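Local coordinates for sulfate adenylyltransferase (Allochromatium vinosum, PDB 4DNX), which catalyses the reaction of sulfate with ATP to give adenosine 5'-phosphosulfate and diphosphate, the first step from sulfate to sulfite in sulfur metabolism, at residues A129-Q134 with E147-Q152; R243-R248 with A384-D389; Y265-L270 with A277-Y282; E366-G369 with A373-P376. All blocks are in the same frame, centred on the assembly; numbering follows the deposited sequence.

Contact 1: A129-Q134 with E147-Q152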
loop_
_atom_site.group_PDB
_atom_site.type_symbol
_atom_site.label_atom_id
_atom_site.label_comp_id
_atom_site.label_asym_id
_atom_site.label_seq_id
_atom_site.Cartn_x
_atom_site.Cartn_y
_atom_site.Cartn_z
ATOM N N ALA A 129 20.268 -26.516 20.057
ATOM C CA ALA A 129 21.324 -25.792 20.806
ATOM C C ALA A 129 22.361 -25.207 19.854
ATOM O O ALA A 129 22.837 -24.081 20.084
ATOM C CB ALA A 129 21.997 -26.689 21.858
ATOM N N LEU A 130 22.732 -25.974 18.823
ATOM C CA LEU A 130 23.732 -25.507 17.858
ATOM C C LEU A 130 23.179 -24.276 17.124
ATOM O O LEU A 130 23.843 -23.227 17.036
ATOM C CB LEU A 130 24.106 -26.614 16.860
ATOM C CG LEU A 130 25.120 -26.301 15.745
ATOM C CD1 LEU A 130 26.385 -25.698 16.306
ATOM C CD2 LEU A 130 25.456 -27.576 14.966
ATOM N N MET A 131 21.937 -24.376 16.641
ATOM C CA MET A 131 21.333 -23.248 15.883
ATOM C C MET A 131 21.134 -22.018 16.802
ATOM O O MET A 131 21.400 -20.900 16.386
ATOM C CB MET A 131 19.992 -23.654 15.218
ATOM C CG MET A 131 20.156 -24.635 14.030
ATOM S SD MET A 131 18.701 -24.934 13.080
ATOM C CE MET A 131 17.757 -26.005 14.208
ATOM N N THR A 132 20.694 -22.247 18.050
ATOM C CA THR A 132 20.472 -21.181 19.031
ATOM C C THR A 132 21.768 -20.408 19.336
ATOM O O THR A 132 21.784 -19.175 19.201
ATOM C CB THR A 132 19.921 -21.777 20.358
ATOM O OG1 THR A 132 18.622 -22.310 20.094
ATOM C CG2 THR A 132 19.803 -20.720 21.422
ATOM N N GLU A 133 22.825 -21.122 19.696
ATOM C CA GLU A 133 24.102 -20.486 20.018
ATOM C C GLU A 133 24.672 -19.705 18.806
ATOM O O GLU A 133 25.196 -18.596 18.964
ATOM C CB GLU A 133 25.108 -21.517 20.537
ATOM C CG GLU A 133 26.363 -20.854 21.053
ATOM C CD GLU A 133 27.334 -20.541 19.922
ATOM O OE1 GLU A 133 28.064 -19.513 19.998
ATOM O OE2 GLU A 133 27.350 -21.330 18.946
ATOM N N GLN A 134 24.545 -20.264 17.612
ATOM C CA GLN A 134 25.078 -19.614 16.398
ATOM C C GLN A 134 24.286 -18.363 15.968
ATOM O O GLN A 134 24.876 -17.323 15.598
ATOM C CB GLN A 134 25.169 -20.628 15.243
ATOM C CG GLN A 134 26.218 -21.712 15.473
ATOM C CD GLN A 134 27.621 -21.170 15.316
ATOM O OE1 GLN A 134 28.071 -20.902 14.206
ATOM N NE2 GLN A 134 28.301 -20.974 16.416
ATOM N N GLU A 147 14.408 -17.586 23.691
ATOM C CA GLU A 147 13.214 -18.187 24.331
ATOM C C GLU A 147 12.150 -18.467 23.266
ATOM O O GLU A 147 11.604 -19.565 23.214
ATOM C CB GLU A 147 12.650 -17.288 25.428
ATOM C CG GLU A 147 11.470 -17.907 26.204
ATOM C CD GLU A 147 10.875 -16.935 27.216
ATOM O OE1 GLU A 147 11.023 -17.165 28.436
ATOM O OE2 GLU A 147 10.274 -15.912 26.794
ATOM N N THR A 148 11.874 -17.497 22.401
ATOM C CA THR A 148 10.893 -17.687 21.324
ATOM C C THR A 148 11.281 -18.830 20.410
ATOM O O THR A 148 10.451 -19.682 20.062
ATOM C CB THR A 148 10.721 -16.351 20.505
ATOM O OG1 THR A 148 10.153 -15.369 21.383
ATOM C CG2 THR A 148 9.842 -16.545 19.243
ATOM N N PHE A 149 12.557 -18.862 20.004
ATOM C CA PHE A 149 13.000 -19.858 19.017
ATOM C C PHE A 149 12.788 -21.262 19.581
ATOM O O PHE A 149 12.378 -22.178 18.858
ATOM C CB PHE A 149 14.504 -19.619 18.683
ATOM C CG PHE A 149 15.072 -20.550 17.619
ATOM C CD1 PHE A 149 14.552 -20.540 16.320
ATOM C CD2 PHE A 149 16.108 -21.439 17.928
ATOM C CE1 PHE A 149 15.082 -21.415 15.319
ATOM C CE2 PHE A 149 16.644 -22.308 16.953
ATOM C CZ PHE A 149 16.121 -22.272 15.645
ATOM N N ASN A 150 13.046 -21.400 20.874
ATOM C CA ASN A 150 13.008 -22.700 21.525
ATOM C C ASN A 150 11.631 -23.045 22.086
ATOM O O ASN A 150 11.472 -24.069 22.782
ATOM C CB ASN A 150 14.073 -22.751 22.632
ATOM C CG ASN A 150 15.462 -22.969 22.062
ATOM O OD1 ASN A 150 15.866 -24.100 21.807
ATOM N ND2 ASN A 150 16.183 -21.883 21.821
ATOM N N SER A 151 10.640 -22.216 21.768
ATOM C CA SER A 151 9.287 -22.355 22.335
ATOM C C SER A 151 8.239 -22.666 21.291
ATOM O O SER A 151 7.058 -22.418 21.536
ATOM C CB SER A 151 8.883 -21.086 23.096
ATOM O OG SER A 151 9.522 -21.108 24.358
ATOM N N GLN A 152 8.659 -23.258 20.175
ATOM C CA GLN A 152 7.770 -23.452 19.040
ATOM C C GLN A 152 7.460 -24.907 18.742
ATOM O O GLN A 152 6.632 -25.189 17.856
ATOM C CB GLN A 152 8.383 -22.869 17.772
ATOM C CG GLN A 152 8.697 -21.357 17.846
ATOM C CD GLN A 152 9.399 -20.910 16.586
ATOM O OE1 GLN A 152 8.745 -20.535 15.621
ATOM N NE2 GLN A 152 10.732 -21.063 16.539
#
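Asn150 and Thr132 join two successive helices of the PUA-like domain: helix 125-136, and the C-terminal end of helix 144-149, which Asn150 follows as the first non-helical residue. The amide ND2 of Asn150 donates to Thr132 OG1 over 3.0 Å, nearly straight at 162° and with the hydroxyl oxygen close to the amide plane. These side chains approach from opposite directions, and the same OG1 lies in the plane of the Phe149 ring, at its edge, 3.4 Å from Phe149 CD2. Beside it, Met131 CB packs obliquely against the ring, 4.0 Å from Phe149 CE2. An aromatic ring suits this place because its edge C-H groups tolerate an oxygen, and its carbons also pack against the methionine.

The second shell fixes both polar groups. With OG1 anti to its carbonyl carbon (chi1 -66°), Thr132 also bonds to Met128 O one turn back in its own helix; threonine thus uses its hydroxyl twice. Asn150 ND2 bonds in addition to Val146 O near the end of the shorter helix. A leucine in place of Asn150 would probably leave Thr132 OG1 and Val146 O without their amide donor and weaken the hold of the end of helix 144-149 on helix 125-136. Farther out, Met131 reaches Ala64, Leu65 and Ala68 of helix 61-70, and Phe149 touches Leu84 and Met128. Beyond the helix end, side chains return to its last carbonyls: Ser151 OG hydrogen-bonds to Glu147 O at 2.8 Å, and Gln152 NE2 to Phe149 O at 3.1 Å.

Contact 2: R243-R248 with A384-D389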
loop_
_atom_site.group_PDB
_atom_site.type_symbol
_atom_site.label_atom_id
_atom_site.label_comp_id
_atom_site.label_asym_id
_atom_site.label_seq_id
_atom_site.Cartn_x
_atom_site.Cartn_y
_atom_site.Cartn_z
ATOM N N ARG A 243 2.466 8.191 15.617
ATOM C CA ARG A 243 3.837 7.976 15.159
ATOM C C ARG A 243 3.958 8.423 13.701
ATOM O O ARG A 243 4.898 9.150 13.333
ATOM C CB ARG A 243 4.236 6.478 15.257
ATOM C CG ARG A 243 5.725 6.291 15.045
ATOM C CD ARG A 243 6.164 5.038 14.306
ATOM N NE ARG A 243 5.113 4.315 13.571
ATOM C CZ ARG A 243 4.896 3.013 13.716
ATOM N NH1 ARG A 243 5.635 2.331 14.581
ATOM N NH2 ARG A 243 3.941 2.399 13.006
ATOM N N ASP A 244 2.968 8.015 12.895
ATOM C CA ASP A 244 2.977 8.340 11.460
ATOM C C ASP A 244 2.895 9.845 11.252
ATOM O O ASP A 244 3.661 10.391 10.451
ATOM C CB ASP A 244 1.771 7.684 10.769
ATOM C CG ASP A 244 1.942 6.187 10.579
ATOM O OD1 ASP A 244 3.010 5.618 10.924
ATOM O OD2 ASP A 244 0.971 5.571 10.053
ATOM N N ALA A 245 1.970 10.514 11.952
ATOM C CA ALA A 245 1.846 11.978 11.825
ATOM C C ALA A 245 3.168 12.677 12.179
ATOM O O ALA A 245 3.583 13.625 11.502
ATOM C CB ALA A 245 0.750 12.502 12.723
ATOM N N ALA A 246 3.822 12.231 13.264
ATOM C CA ALA A 246 5.113 12.845 13.650
ATOM C C ALA A 246 6.204 12.679 12.587
ATOM O O ALA A 246 6.916 13.639 12.268
ATOM C CB ALA A 246 5.602 12.274 15.020
ATOM N N ILE A 247 6.322 11.470 12.019
ATOM C CA ILE A 247 7.361 11.172 11.023
ATOM C C ILE A 247 7.057 11.931 9.737
ATOM O O ILE A 247 7.973 12.517 9.114
ATOM C CB ILE A 247 7.525 9.637 10.777
ATOM C CG1 ILE A 247 8.181 9.032 12.039
ATOM C CG2 ILE A 247 8.451 9.333 9.527
ATOM C CD1 ILE A 247 8.303 7.569 12.033
ATOM N N ARG A 248 5.775 11.939 9.348
ATOM C CA ARG A 248 5.388 12.605 8.079
ATOM C C ARG A 248 5.540 14.103 8.186
ATOM O O ARG A 248 5.921 14.766 7.204
ATOM C CB ARG A 248 3.968 12.265 7.673
ATOM C CG ARG A 248 3.857 10.835 7.170
ATOM C CD ARG A 248 2.416 10.616 6.735
ATOM N NE ARG A 248 2.039 9.199 6.591
ATOM C CZ ARG A 248 2.384 8.418 5.566
ATOM N NH1 ARG A 248 3.168 8.870 4.588
ATOM N NH2 ARG A 248 1.934 7.166 5.518
ATOM N N ALA A 384 6.918 17.986 18.311
ATOM C CA ALA A 384 6.608 18.069 19.739
ATOM C C ALA A 384 5.109 18.276 19.958
ATOM O O ALA A 384 4.505 17.674 20.886
ATOM C CB ALA A 384 7.405 19.208 20.387
ATOM N N GLN A 385 4.492 19.168 19.168
ATOM C CA GLN A 385 3.072 19.464 19.390
ATOM C C GLN A 385 2.188 18.215 19.184
ATOM O O GLN A 385 1.254 17.968 19.980
ATOM C CB GLN A 385 2.554 20.601 18.517
ATOM C CG GLN A 385 1.250 21.157 19.003
ATOM C CD GLN A 385 1.408 21.785 20.399
ATOM O OE1 GLN A 385 2.289 22.630 20.616
ATOM N NE2 GLN A 385 0.605 21.323 21.352
ATOM N N ILE A 386 2.487 17.462 18.139
ATOM C CA ILE A 386 1.733 16.232 17.813
ATOM C C ILE A 386 1.778 15.258 19.010
ATOM O O ILE A 386 0.731 14.753 19.467
ATOM C CB ILE A 386 2.241 15.590 16.540
ATOM C CG1 ILE A 386 1.733 16.389 15.333
ATOM C CG2 ILE A 386 1.836 14.063 16.429
ATOM C CD1 ILE A 386 2.418 15.987 14.044
ATOM N N LEU A 387 2.982 15.059 19.537
ATOM C CA LEU A 387 3.167 14.178 20.706
ATOM C C LEU A 387 2.524 14.753 21.989
ATOM O O LEU A 387 1.875 14.019 22.756
ATOM C CB LEU A 387 4.651 13.849 20.897
ATOM C CG LEU A 387 5.144 12.972 19.717
ATOM C CD1 LEU A 387 6.642 12.882 19.684
ATOM C CD2 LEU A 387 4.497 11.564 19.810
ATOM N N MET A 388 2.665 16.056 22.233
ATOM C CA MET A 388 2.079 16.647 23.451
ATOM C C MET A 388 0.571 16.551 23.425
ATOM O O MET A 388 -0.062 16.327 24.466
ATOM C CB MET A 388 2.507 18.100 23.636
ATOM C CG MET A 388 3.925 18.148 24.121
ATOM S SD MET A 388 4.499 19.770 24.537
ATOM C CE MET A 388 4.584 20.447 22.873
ATOM N N ASP A 389 0.002 16.690 22.224
ATOM C CA ASP A 389 -1.449 16.648 22.065
ATOM C C ASP A 389 -1.925 15.240 22.360
ATOM O O ASP A 389 -2.943 15.082 23.063
ATOM C CB ASP A 389 -1.883 17.083 20.656
ATOM C CG ASP A 389 -1.873 18.605 20.476
ATOM O OD1 ASP A 389 -1.585 19.348 21.432
ATOM O OD2 ASP A 389 -2.111 19.057 19.337
#
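Ile386 of helix 381-393 packs on Ala245 and Ala246 of helix 240-254, the helix that links parallel strands 223-230 and 260-266 in the Rossmann-like ATP-sulfurylase domain. From CB the side chain forks. The CG2 branch, anti to the backbone N, comes within 4.2 Å of Ala245 CB and 4.4 Å of Ala246 CB. The other branch runs through CG1, with chi2 near-extended at 168°, and ends at CD1, which rests 4.1 Å from Ala245 CB and the same distance from Ala246 N. Since Ile386 also touches Val242 and Thr249, it sits as a knob in a hole of four residues spaced i, i+3, i+4 and i+7. Alanines suit the middle of that hole: their small methyls let the backbones close to 6.3 Å between Ala246 CA and Ile386 CA. A serine replacing Ile386 would probably open a gap over the two alanines and loosen this helix pair. Leading away from this contact, Arg248 makes a salt bridge to Glu182 of the second subunit. The tip methyl, Ile386 CD1, finishes 3.7 Å from Ala245 O, a carbonyl that also accepts a hydrogen bond from Thr249 OG1.

Contact 3: Y265-L270 with A277-Y282; sequences YGFDML and AVLHAY
Leu279 on helix 274-287 meets Phe267 and Leu270 on the chain that leaves strand 260-266, and a single methyl does the work. Leu279 CD2 lies 3.7 Å from Phe267 CE2 and 3.8 Å from Phe267 CZ, poised obliquely at the ring's outer end, and 4.2 Å from Leu270 CD1. Phe267 and Leu279 come from opposite directions, and both have CG anti to the backbone N (chi1 180° and -176°), which sets CG beside the carbonyl carbon and directs each side chain toward the other segment. A branched leucine suits the helix position because one methyl can lodge between two apolar partners. The Phe267 ring also meets Phe52 edge-to-face and touches Asn43 and Met46 of helix 38-48, neighbours from the N-terminal part of the chain.

Tyr265 and His280 are merely neighbours across the contact. Tyr265 OH stands 4.4 Å from His280 NE2, too far for a hydrogen bond. Tyr265 has CG beside both backbone N and carbonyl carbon (chi1 70°); its ring stacks on His227, and its hydroxyl makes a weak hydrogen bond to Gln199. His280 turns ND1 to His298 NE2 instead, the two imidazoles nearly perpendicular. Gln199 and His298 belong to the QTRN and GRDHAG sequences, which in this family line the active site, so Tyr265 and His280 probably stand just behind it. The arrangement is typical of the Rossmann-like fold: a parallel strand runs out into a loop, and the following helix crosses to strand 291-294 on the other half of the sheet.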
loop_
_atom_site.group_PDB
_atom_site.type_symbol
_atom_site.label_atom_id
_atom_site.label_comp_id
_atom_site.label_asym_id
_atom_site.label_seq_id
_atom_site.Cartn_x
_atom_site.Cartn_y
_atom_site.Cartn_z
ATOM N N TYR A 265 7.306 -2.402 7.274
ATOM C CA TYR A 265 7.303 -3.815 6.959
ATOM C C TYR A 265 6.925 -4.583 8.219
ATOM O O TYR A 265 6.916 -4.031 9.309
ATOM C CB TYR A 265 8.692 -4.252 6.456
ATOM C CG TYR A 265 9.763 -4.251 7.528
ATOM C CD1 TYR A 265 10.271 -3.063 8.031
ATOM C CD2 TYR A 265 10.175 -5.464 8.116
ATOM C CE1 TYR A 265 11.216 -3.070 9.011
ATOM C CE2 TYR A 265 11.130 -5.479 9.132
ATOM C CZ TYR A 265 11.618 -4.271 9.576
ATOM O OH TYR A 265 12.587 -4.276 10.546
ATOM N N GLY A 266 6.621 -5.866 8.032
ATOM C CA GLY A 266 6.211 -6.708 9.181
ATOM C C GLY A 266 7.070 -7.962 9.322
ATOM O O GLY A 266 7.142 -8.770 8.395
ATOM N N PHE A 267 7.693 -8.111 10.509
ATOM C CA PHE A 267 8.597 -9.231 10.797
ATOM C C PHE A 267 8.923 -9.202 12.322
ATOM O O PHE A 267 9.256 -8.140 12.861
ATOM C CB PHE A 267 9.917 -9.054 10.026
ATOM C CG PHE A 267 10.922 -10.165 10.256
ATOM C CD1 PHE A 267 10.651 -11.479 9.829
ATOM C CD2 PHE A 267 12.129 -9.894 10.883
ATOM C CE1 PHE A 267 11.602 -12.498 10.035
ATOM C CE2 PHE A 267 13.075 -10.897 11.089
ATOM C CZ PHE A 267 12.793 -12.221 10.646
ATOM N N ASP A 268 8.817 -10.338 13.011
ATOM C CA ASP A 268 9.062 -10.303 14.468
ATOM C C ASP A 268 10.552 -10.122 14.731
ATOM O O ASP A 268 11.377 -10.836 14.174
ATOM C CB ASP A 268 8.545 -11.584 15.148
ATOM C CG ASP A 268 7.017 -11.628 15.251
ATOM O OD1 ASP A 268 6.350 -10.578 15.074
ATOM O OD2 ASP A 268 6.460 -12.723 15.537
ATOM N N MET A 269 10.887 -9.154 15.592
ATOM C CA MET A 269 12.281 -8.948 15.984
ATOM C C MET A 269 12.927 -10.212 16.574
ATOM O O MET A 269 12.301 -10.921 17.393
ATOM C CB MET A 269 12.365 -7.837 17.050
ATOM C CG MET A 269 11.971 -6.447 16.577
ATOM S SD MET A 269 11.697 -5.340 18.026
ATOM C CE MET A 269 13.344 -5.272 18.722
ATOM N N LEU A 270 14.178 -10.478 16.176
ATOM C CA LEU A 270 14.944 -11.595 16.748
ATOM C C LEU A 270 15.774 -11.234 17.986
ATOM O O LEU A 270 16.225 -12.114 18.742
ATOM C CB LEU A 270 15.875 -12.209 15.688
ATOM C CG LEU A 270 15.233 -12.711 14.393
ATOM C CD1 LEU A 270 16.293 -13.076 13.390
ATOM C CD2 LEU A 270 14.369 -13.964 14.684
ATOM N N ALA A 277 21.559 -7.782 12.171
ATOM C CA ALA A 277 22.001 -6.658 11.340
ATOM C C ALA A 277 22.309 -7.145 9.914
ATOM O O ALA A 277 22.020 -6.436 8.939
ATOM C CB ALA A 277 23.228 -5.940 11.970
ATOM N N VAL A 278 22.879 -8.350 9.778
ATOM C CA VAL A 278 23.124 -8.895 8.443
ATOM C C VAL A 278 21.798 -9.181 7.706
ATOM O O VAL A 278 21.675 -8.921 6.475
ATOM C CB VAL A 278 24.011 -10.168 8.501
ATOM C CG1 VAL A 278 24.256 -10.696 7.093
ATOM C CG2 VAL A 278 25.351 -9.799 9.207
ATOM N N LEU A 279 20.838 -9.750 8.428
ATOM C CA LEU A 279 19.507 -9.963 7.846
ATOM C C LEU A 279 18.880 -8.638 7.374
ATOM O O LEU A 279 18.332 -8.556 6.251
ATOM C CB LEU A 279 18.598 -10.642 8.872
ATOM C CG LEU A 279 17.222 -10.981 8.315
ATOM C CD1 LEU A 279 17.348 -12.010 7.155
ATOM C CD2 LEU A 279 16.332 -11.534 9.468
ATOM N N HIS A 280 18.970 -7.602 8.231
ATOM C CA HIS A 280 18.513 -6.233 7.886
ATOM C C HIS A 280 19.148 -5.710 6.615
ATOM O O HIS A 280 18.430 -5.196 5.769
ATOM C CB HIS A 280 18.827 -5.271 9.015
ATOM C CG HIS A 280 17.961 -5.434 10.221
ATOM N ND1 HIS A 280 18.229 -4.761 11.405
ATOM C CD2 HIS A 280 16.854 -6.180 10.444
ATOM C CE1 HIS A 280 17.303 -5.084 12.299
ATOM N NE2 HIS A 280 16.453 -5.939 11.740
ATOM N N ALA A 281 20.469 -5.862 6.475
ATOM C CA ALA A 281 21.168 -5.432 5.254
ATOM C C ALA A 281 20.663 -6.208 4.034
ATOM O O ALA A 281 20.404 -5.635 2.951
ATOM C CB ALA A 281 22.698 -5.538 5.424
ATOM N N TYR A 282 20.452 -7.505 4.229
ATOM C CA TYR A 282 19.985 -8.358 3.140
ATOM C C TYR A 282 18.644 -7.866 2.574
ATOM O O TYR A 282 18.529 -7.632 1.342
ATOM C CB TYR A 282 19.838 -9.761 3.694
ATOM C CG TYR A 282 19.472 -10.812 2.649
ATOM C CD1 TYR A 282 18.164 -10.904 2.159
ATOM C CD2 TYR A 282 20.427 -11.700 2.203
ATOM C CE1 TYR A 282 17.844 -11.874 1.163
ATOM C CE2 TYR A 282 20.145 -12.678 1.244
ATOM C CZ TYR A 282 18.841 -12.749 0.729
ATOM O OH TYR A 282 18.576 -13.700 -0.234
#

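Contact 4: E366-G369 with A373-P376; sequences EMLG and APPP
Leu368 crosses Pro374 at about a right angle in a purely hydrocarbon contact, so that its CD2 methyl bears on the proline ring, 3.6 Å from Pro374 CD and 4.1 Å from Pro374 CG. The rigid ring offers a ready apolar surface, and the branched leucine end fits against it. With CG anti to the carbonyl carbon (chi1 -61°), Leu368 carries CD2 to Pro374 although its CB bond is not aimed there; the side chain is shared with Ala384, Leu387 and Tyr391 of helix 381-393.

The join lies in the turn between two successive helices, 361-369 and 381-393, of the ATP-sulfurylase region: the first helix ends, the chain reverses, and residues 373-375 pass beside it with the phi and psi of polyproline II. Prolines suit this extended course, for their rings already hold phi near the required value.

The sulfur contacts are also van der Waals, and Met367 buries more surface here than Leu368. Its side chain, extended beyond CG, slides past Pro374 in the opposite direction and brings Met367 SD 4.0 Å from Pro374 CA and 4.2 Å from Pro374 CB. The same SD lies 4.4 Å from Pro375 CD.

Hydrogen bonds between the two segments are absent. Polar links lead elsewhere: Pro376 O accepts from Arg206 NH1, and Glu366 OE2 makes a salt bridge to Arg363.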
loop_
_atom_site.group_PDB
_atom_site.type_symbol
_atom_site.label_atom_id
_atom_site.label_comp_id
_atom_site.label_asym_id
_atom_site.label_seq_id
_atom_site.Cartn_x
_atom_site.Cartn_y
_atom_site.Cartn_z
ATOM N N GLU A 366 9.828 12.033 28.346
ATOM C CA GLU A 366 9.346 12.529 29.637
ATOM C C GLU A 366 8.802 13.966 29.507
ATOM O O GLU A 366 7.714 14.269 30.012
ATOM C CB GLU A 366 10.448 12.493 30.715
ATOM C CG GLU A 366 10.841 11.023 31.115
ATOM C CD GLU A 366 12.055 10.969 32.040
ATOM O OE1 GLU A 366 12.452 9.839 32.438
ATOM O OE2 GLU A 366 12.604 12.035 32.397
ATOM N N MET A 367 9.573 14.832 28.851
ATOM C CA MET A 367 9.174 16.241 28.687
ATOM C C MET A 367 7.833 16.370 27.937
ATOM O O MET A 367 6.927 17.122 28.398
ATOM C CB MET A 367 10.279 17.027 27.974
ATOM C CG MET A 367 11.457 17.355 28.888
ATOM S SD MET A 367 12.728 18.247 27.927
ATOM C CE MET A 367 13.872 18.801 29.162
ATOM N N LEU A 368 7.737 15.652 26.816
ATOM C CA LEU A 368 6.526 15.623 25.994
ATOM C C LEU A 368 5.299 15.176 26.803
ATOM O O LEU A 368 4.243 15.814 26.752
ATOM C CB LEU A 368 6.697 14.764 24.740
ATOM C CG LEU A 368 7.799 15.221 23.780
ATOM C CD1 LEU A 368 8.072 14.164 22.762
ATOM C CD2 LEU A 368 7.410 16.538 23.109
ATOM N N GLY A 369 5.468 14.114 27.597
ATOM C CA GLY A 369 4.391 13.668 28.493
ATOM C C GLY A 369 4.002 14.664 29.572
ATOM O O GLY A 369 2.909 14.582 30.148
ATOM N N ALA A 373 7.624 21.401 25.673
ATOM C CA ALA A 373 8.349 21.126 24.444
ATOM C C ALA A 373 9.839 21.082 24.771
ATOM O O ALA A 373 10.346 21.959 25.480
ATOM C CB ALA A 373 8.066 22.207 23.375
ATOM N N PRO A 374 10.552 20.090 24.251
ATOM C CA PRO A 374 12.005 20.082 24.431
ATOM C C PRO A 374 12.616 21.274 23.713
ATOM O O PRO A 374 11.933 21.911 22.878
ATOM C CB PRO A 374 12.449 18.748 23.814
ATOM C CG PRO A 374 11.204 17.882 23.852
ATOM C CD PRO A 374 10.069 18.860 23.593
ATOM N N PRO A 375 13.876 21.577 24.008
ATOM C CA PRO A 375 14.547 22.660 23.316
ATOM C C PRO A 375 14.590 22.382 21.820
ATOM O O PRO A 375 14.554 21.199 21.411
ATOM C CB PRO A 375 15.952 22.656 23.936
ATOM C CG PRO A 375 15.794 22.007 25.252
ATOM C CD PRO A 375 14.720 21.001 25.073
ATOM N N PRO A 376 14.587 23.425 20.986
ATOM C CA PRO A 376 14.561 23.191 19.527
ATOM C C PRO A 376 15.822 22.509 18.989
ATOM O O PRO A 376 15.815 22.020 17.858
ATOM C CB PRO A 376 14.378 24.592 18.924
ATOM C CG PRO A 376 14.844 25.533 20.002
ATOM C CD PRO A 376 14.527 24.865 21.317
#

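In the fold
Contacts 2 and 4 form one continuous patch, with centres 12 Å apart: helix 381-393, which carries segment 384-389 of contact 2, packs against Leu368 of contact 4, and Leu387 CD1 meets Leu368 CD1 at 3.6 Å. Contact 1, in the PUA-like range, lies across the chain's centre from contact 2, about 38 Å between centres. Contact 3 sits near the middle of the chain, its centre about 17 Å from that of contact 1 and 26 Å from that of contact 2. Through Tyr265 and His280 it neighbours Gln199 and His298, which probably border the active site. Strand 260-266 of contact 3 follows helix 240-254 of contact 2, tying the outer helix pair to the parallel sheet.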